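Local coordinates for capsid fiber protein (Bacillus phage phi29, PDB 6QYY), which forms the head fibers of the phage capsid, its N-terminal base probably anchoring each trimeric fiber to the head, at residues Met2-Tyr16 against Ala43-Met57. Residues are numbered along the deposited sequence; the frame is centred on the assembly and turned at random.
With SO4 (sulfate ion), chain G.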
loop_
_atom_site.group_PDB
_atom_site.type_symbol
_atom_site.label_atom_id
_atom_site.label_comp_id
_atom_site.label_asym_id
_atom_site.label_seq_id
_atom_site.Cartn_x
_atom_site.Cartn_y
_atom_site.Cartn_z
ATOM N N MET A 2 -4.565 3.875 -13.083
ATOM C CA MET A 2 -3.823 5.112 -12.901
ATOM C C MET A 2 -4.765 6.198 -12.403
ATOM O O MET A 2 -5.936 6.247 -12.786
ATOM C CB MET A 2 -3.154 5.552 -14.207
ATOM C CG MET A 2 -2.733 7.016 -14.237
ATOM S SD MET A 2 -2.242 7.553 -15.882
ATOM C CE MET A 2 -3.798 8.142 -16.553
ATOM N N VAL A 3 -4.245 7.060 -11.533
ATOM C CA VAL A 3 -4.966 8.218 -11.023
ATOM C C VAL A 3 -4.085 9.436 -11.279
ATOM O O VAL A 3 -2.889 9.410 -10.964
ATOM C CB VAL A 3 -5.287 8.060 -9.523
ATOM C CG1 VAL A 3 -5.675 9.382 -8.903
ATOM C CG2 VAL A 3 -6.386 7.015 -9.309
ATOM N N SER A 4 -4.654 10.489 -11.878
ATOM C CA SER A 4 -3.860 11.644 -12.286
ATOM C C SER A 4 -4.424 12.931 -11.700
ATOM O O SER A 4 -5.633 13.047 -11.459
ATOM C CB SER A 4 -3.798 11.792 -13.804
ATOM O OG SER A 4 -3.572 10.542 -14.419
ATOM N N PHE A 5 -3.527 13.903 -11.497
ATOM C CA PHE A 5 -3.891 15.252 -11.090
ATOM C C PHE A 5 -2.821 16.222 -11.575
ATOM O O PHE A 5 -1.693 15.835 -11.899
ATOM C CB PHE A 5 -4.098 15.357 -9.568
ATOM C CG PHE A 5 -2.830 15.232 -8.734
ATOM C CD1 PHE A 5 -2.146 16.369 -8.313
ATOM C CD2 PHE A 5 -2.370 13.988 -8.316
ATOM C CE1 PHE A 5 -1.004 16.266 -7.526
ATOM C CE2 PHE A 5 -1.224 13.872 -7.533
ATOM C CZ PHE A 5 -0.535 15.013 -7.140
ATOM N N THR A 6 -3.190 17.494 -11.643
ATOM C CA THR A 6 -2.262 18.511 -12.112
ATOM C C THR A 6 -1.589 19.174 -10.920
ATOM O O THR A 6 -2.223 19.426 -9.888
ATOM C CB THR A 6 -2.994 19.532 -12.987
ATOM O OG1 THR A 6 -3.407 18.870 -14.189
ATOM C CG2 THR A 6 -2.072 20.713 -13.364
ATOM N N ALA A 7 -0.290 19.407 -11.054
ATOM C CA ALA A 7 0.501 20.041 -10.018
ATOM C C ALA A 7 1.390 21.081 -10.678
ATOM O O ALA A 7 1.568 21.091 -11.897
ATOM C CB ALA A 7 1.339 19.009 -9.257
ATOM N N ARG A 8 1.950 21.958 -9.861
ATOM C CA ARG A 8 2.938 22.925 -10.318
ATOM C C ARG A 8 4.245 22.619 -9.607
ATOM O O ARG A 8 4.254 22.365 -8.404
ATOM C CB ARG A 8 2.486 24.368 -10.036
ATOM C CG ARG A 8 3.424 25.418 -10.600
ATOM C CD ARG A 8 2.869 26.838 -10.453
ATOM N NE ARG A 8 1.497 27.000 -10.949
ATOM C CZ ARG A 8 1.171 27.289 -12.208
ATOM N NH1 ARG A 8 2.112 27.429 -13.132
ATOM N NH2 ARG A 8 -0.102 27.431 -12.548
ATOM N N ALA A 9 5.347 22.619 -10.350
ATOM C CA ALA A 9 6.652 22.404 -9.741
ATOM C C ALA A 9 7.072 23.668 -9.007
ATOM O O ALA A 9 7.190 24.734 -9.616
ATOM C CB ALA A 9 7.680 22.037 -10.808
ATOM N N LYS A 10 7.303 23.559 -7.704
ATOM C CA LYS A 10 7.754 24.727 -6.959
ATOM C C LYS A 10 9.263 24.917 -7.025
ATOM O O LYS A 10 9.755 26.006 -6.712
ATOM C CB LYS A 10 7.261 24.642 -5.508
ATOM C CG LYS A 10 8.223 24.100 -4.487
ATOM C CD LYS A 10 7.702 24.476 -3.099
ATOM C CE LYS A 10 8.666 24.090 -1.989
ATOM N NZ LYS A 10 8.296 24.711 -0.678
ATOM N N SER A 11 9.993 23.896 -7.453
ATOM C CA SER A 11 11.402 23.990 -7.780
ATOM C C SER A 11 11.657 22.933 -8.841
ATOM O O SER A 11 10.790 22.103 -9.121
ATOM C CB SER A 11 12.278 23.782 -6.547
ATOM O OG SER A 11 11.835 22.648 -5.829
ATOM N N ASN A 12 12.840 22.968 -9.446
ATOM C CA ASN A 12 13.100 22.023 -10.525
ATOM C C ASN A 12 12.997 20.589 -10.014
ATOM O O ASN A 12 13.474 20.268 -8.923
ATOM C CB ASN A 12 14.476 22.282 -11.138
ATOM C CG ASN A 12 14.539 23.604 -11.890
ATOM O OD1 ASN A 12 13.686 23.897 -12.735
ATOM N ND2 ASN A 12 15.557 24.398 -11.597
ATOM N N VAL A 13 12.344 19.733 -10.797
ATOM C CA VAL A 13 12.150 18.332 -10.441
ATOM C C VAL A 13 12.794 17.475 -11.524
ATOM O O VAL A 13 12.517 17.652 -12.719
ATOM C CB VAL A 13 10.660 17.983 -10.272
ATOM C CG1 VAL A 13 10.452 16.467 -10.225
ATOM C CG2 VAL A 13 10.090 18.643 -9.014
ATOM N N MET A 14 13.651 16.554 -11.112
ATOM C CA MET A 14 14.281 15.659 -12.066
ATOM C C MET A 14 13.611 14.296 -12.035
ATOM O O MET A 14 13.000 13.899 -11.035
ATOM C CB MET A 14 15.773 15.547 -11.782
ATOM C CG MET A 14 16.445 16.876 -12.062
ATOM S SD MET A 14 18.207 16.748 -12.249
ATOM C CE MET A 14 18.717 16.697 -10.537
ATOM N N ALA A 15 13.694 13.598 -13.163
ATOM C CA ALA A 15 13.045 12.299 -13.262
ATOM C C ALA A 15 13.684 11.316 -12.290
ATOM O O ALA A 15 14.878 11.390 -11.989
ATOM C CB ALA A 15 13.126 11.772 -14.698
ATOM N N TYR A 16 12.862 10.399 -11.777
ATOM C CA TYR A 16 13.308 9.339 -10.875
ATOM C C TYR A 16 13.803 9.889 -9.546
ATOM O O TYR A 16 14.667 9.287 -8.911
ATOM C CB TYR A 16 14.382 8.452 -11.522
ATOM C CG TYR A 16 13.952 8.085 -12.917
ATOM C CD1 TYR A 16 12.741 7.425 -13.117
ATOM C CD2 TYR A 16 14.681 8.488 -14.039
ATOM C CE1 TYR A 16 12.283 7.116 -14.387
ATOM C CE2 TYR A 16 14.228 8.171 -15.339
ATOM C CZ TYR A 16 13.025 7.488 -15.487
ATOM O OH TYR A 16 12.539 7.164 -16.730
ATOM N N ALA A 43 8.896 10.959 -9.023
ATOM C CA ALA A 43 8.735 11.560 -10.340
ATOM C C ALA A 43 9.174 10.565 -11.401
ATOM O O ALA A 43 10.114 9.794 -11.208
ATOM C CB ALA A 43 9.544 12.862 -10.483
ATOM N N VAL A 44 8.478 10.565 -12.528
ATOM C CA VAL A 44 8.958 9.817 -13.683
ATOM C C VAL A 44 9.286 10.718 -14.852
ATOM O O VAL A 44 9.606 10.218 -15.937
ATOM C CB VAL A 44 7.972 8.715 -14.112
ATOM C CG1 VAL A 44 7.756 7.749 -12.960
ATOM C CG2 VAL A 44 6.666 9.346 -14.578
ATOM N N LYS A 45 9.186 12.027 -14.675
ATOM C CA LYS A 45 9.620 12.969 -15.696
ATOM C C LYS A 45 10.239 14.183 -15.027
ATOM O O LYS A 45 10.128 14.390 -13.818
ATOM C CB LYS A 45 8.474 13.382 -16.625
ATOM C CG LYS A 45 7.238 13.938 -15.955
ATOM C CD LYS A 45 6.071 13.940 -16.968
ATOM C CE LYS A 45 4.733 14.267 -16.317
ATOM N NZ LYS A 45 3.556 13.752 -17.089
ATOM N N ASP A 46 10.910 14.975 -15.842
ATOM C CA ASP A 46 11.589 16.184 -15.406
ATOM C C ASP A 46 10.640 17.368 -15.594
ATOM O O ASP A 46 10.036 17.509 -16.660
ATOM C CB ASP A 46 12.861 16.354 -16.246
ATOM C CG ASP A 46 13.769 17.473 -15.764
ATOM O OD1 ASP A 46 13.373 18.660 -15.844
ATOM O OD2 ASP A 46 14.923 17.168 -15.375
ATOM N N VAL A 47 10.480 18.201 -14.565
ATOM C CA VAL A 47 9.609 19.377 -14.641
ATOM C C VAL A 47 10.403 20.612 -14.224
ATOM O O VAL A 47 11.083 20.601 -13.192
ATOM C CB VAL A 47 8.362 19.249 -13.750
ATOM C CG1 VAL A 47 7.410 20.426 -14.035
ATOM C CG2 VAL A 47 7.652 17.902 -13.972
ATOM N N ASP A 48 10.288 21.683 -15.007
ATOM C CA ASP A 48 10.982 22.918 -14.672
ATOM C C ASP A 48 10.181 23.724 -13.658
ATOM O O ASP A 48 8.945 23.723 -13.665
ATOM C CB ASP A 48 11.234 23.754 -15.927
ATOM C CG ASP A 48 12.090 23.018 -16.953
ATOM O OD1 ASP A 48 12.795 22.052 -16.568
ATOM O OD2 ASP A 48 12.054 23.404 -18.142
ATOM N N LYS A 49 10.909 24.420 -12.785
ATOM C CA LYS A 49 10.306 25.232 -11.733
ATOM C C LYS A 49 9.218 26.146 -12.290
ATOM O O LYS A 49 9.420 26.835 -13.292
ATOM C CB LYS A 49 11.393 26.072 -11.048
ATOM C CG LYS A 49 10.851 27.247 -10.241
ATOM C CD LYS A 49 11.874 27.739 -9.225
ATOM C CE LYS A 49 11.581 29.162 -8.797
ATOM N NZ LYS A 49 12.479 29.603 -7.696
ATOM N N GLY A 50 8.061 26.145 -11.631
ATOM C CA GLY A 50 6.935 26.950 -12.036
ATOM C C GLY A 50 6.086 26.386 -13.154
ATOM O O GLY A 50 5.059 26.984 -13.483
ATOM N N ASP A 51 6.458 25.256 -13.741
ATOM C CA ASP A 51 5.657 24.691 -14.816
ATOM C C ASP A 51 4.583 23.772 -14.264
ATOM O O ASP A 51 4.739 23.165 -13.202
ATOM C CB ASP A 51 6.517 23.901 -15.801
ATOM C CG ASP A 51 7.240 24.795 -16.797
ATOM O OD1 ASP A 51 7.052 26.033 -16.742
ATOM O OD2 ASP A 51 7.987 24.252 -17.639
ATOM N N LEU A 52 3.488 23.678 -15.004
ATOM C CA LEU A 52 2.487 22.672 -14.702
ATOM C C LEU A 52 2.966 21.305 -15.162
ATOM O O LEU A 52 3.823 21.179 -16.041
ATOM C CB LEU A 52 1.159 22.997 -15.372
ATOM C CG LEU A 52 0.510 24.266 -14.861
ATOM C CD1 LEU A 52 -0.618 24.671 -15.776
ATOM C CD2 LEU A 52 0.017 24.028 -13.451
ATOM N N THR A 53 2.397 20.271 -14.548
ATOM C CA THR A 53 2.729 18.902 -14.892
ATOM C C THR A 53 1.570 18.016 -14.471
ATOM O O THR A 53 0.848 18.320 -13.522
ATOM C CB THR A 53 4.037 18.427 -14.234
ATOM O OG1 THR A 53 4.438 17.169 -14.801
ATOM C CG2 THR A 53 3.884 18.272 -12.737
ATOM N N GLN A 54 1.388 16.930 -15.199
ATOM C CA GLN A 54 0.392 15.932 -14.838
ATOM C C GLN A 54 1.094 14.837 -14.049
ATOM O O GLN A 54 2.016 14.192 -14.563
ATOM C CB GLN A 54 -0.302 15.368 -16.077
ATOM C CG GLN A 54 -1.228 14.209 -15.766
ATOM C CD GLN A 54 -2.470 14.195 -16.639
ATOM O OE1 GLN A 54 -2.981 15.248 -17.035
ATOM N NE2 GLN A 54 -2.965 12.995 -16.939
ATOM N N VAL A 55 0.669 14.643 -12.806
ATOM C CA VAL A 55 1.250 13.630 -11.926
ATOM C C VAL A 55 0.397 12.376 -12.034
ATOM O O VAL A 55 -0.778 12.393 -11.665
ATOM C CB VAL A 55 1.299 14.115 -10.469
ATOM C CG1 VAL A 55 1.919 13.027 -9.580
ATOM C CG2 VAL A 55 2.056 15.436 -10.343
ATOM N N ASN A 56 0.980 11.281 -12.521
ATOM C CA ASN A 56 0.243 10.035 -12.684
ATOM C C ASN A 56 0.662 9.067 -11.584
ATOM O O ASN A 56 1.827 8.666 -11.514
ATOM C CB ASN A 56 0.495 9.424 -14.064
ATOM C CG ASN A 56 0.070 10.354 -15.194
ATOM O OD1 ASN A 56 -1.003 10.957 -15.150
ATOM N ND2 ASN A 56 0.923 10.488 -16.196
ATOM N N MET A 57 -0.279 8.694 -10.725
ATOM C CA MET A 57 0.044 7.805 -9.629
ATOM C C MET A 57 -0.525 6.416 -9.893
ATOM O O MET A 57 -1.654 6.268 -10.377
ATOM C CB MET A 57 -0.431 8.366 -8.278
ATOM C CG MET A 57 0.282 9.643 -7.859
ATOM S SD MET A 57 -0.449 10.426 -6.449
ATOM C CE MET A 57 0.097 9.210 -5.249
HETATM S S SO4 G . 5.909 13.379 -12.447
HETATM O O1 SO4 G . 5.487 12.816 -11.143
HETATM O O2 SO4 G . 4.744 13.360 -13.359
HETATM O O3 SO4 G . 6.374 14.777 -12.274
HETATM O O4 SO4 G . 7.004 12.551 -13.001
#
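F5 and V55, a hydrogen-bonded pair of two antiparallel strands, illustrate how neighbours on one face of a sheet fit by shape. The F5 ring, its CG set between backbone N and carbonyl carbon (chi1 70°), folds over its partner, and CB of V55 rides 4.0 Å from the ring centroid as a CH-pi contact. M57 meets the edge of the ring: its SD lies in the ring plane, 3.7 Å from F5 CE2, a Met-aromatic contact. CG2 of V55 fills the shallow spot beside the small A7, 3.8 Å from A7 CB.

The face bearing S4 and N56 is mixed, more polar at that end. OG of S4 reaches OD1 of N56 at 2.7 Å, and SD of M2 lies against the same amide. Further along, the bend of the R8 chain (chi3 -51°) lays its guanidinium over CD2 of L52 while NH1 bonds O of G50 almost in the guanidinium plane, 3.0 Å away.

At the end of strand 3-9 the methyl of A9 nests against V47 CG1 (3.6 Å), and its carbonyl takes the N-H of G50 in the type II turn D48-D51. Past the strand the two segments stay paired, V13 and V47 exchanging backbone bonds both ways, and V13 CG1 meets A43 CB (3.7 Å).

In the mixed sheet, strand 3-9 runs between strand 52-57, outermost within this chain, and the parallel strand 28-32; Y21 of strand 18-23 packs edge-to-face on F5, and V99 of a second subunit packs against F5.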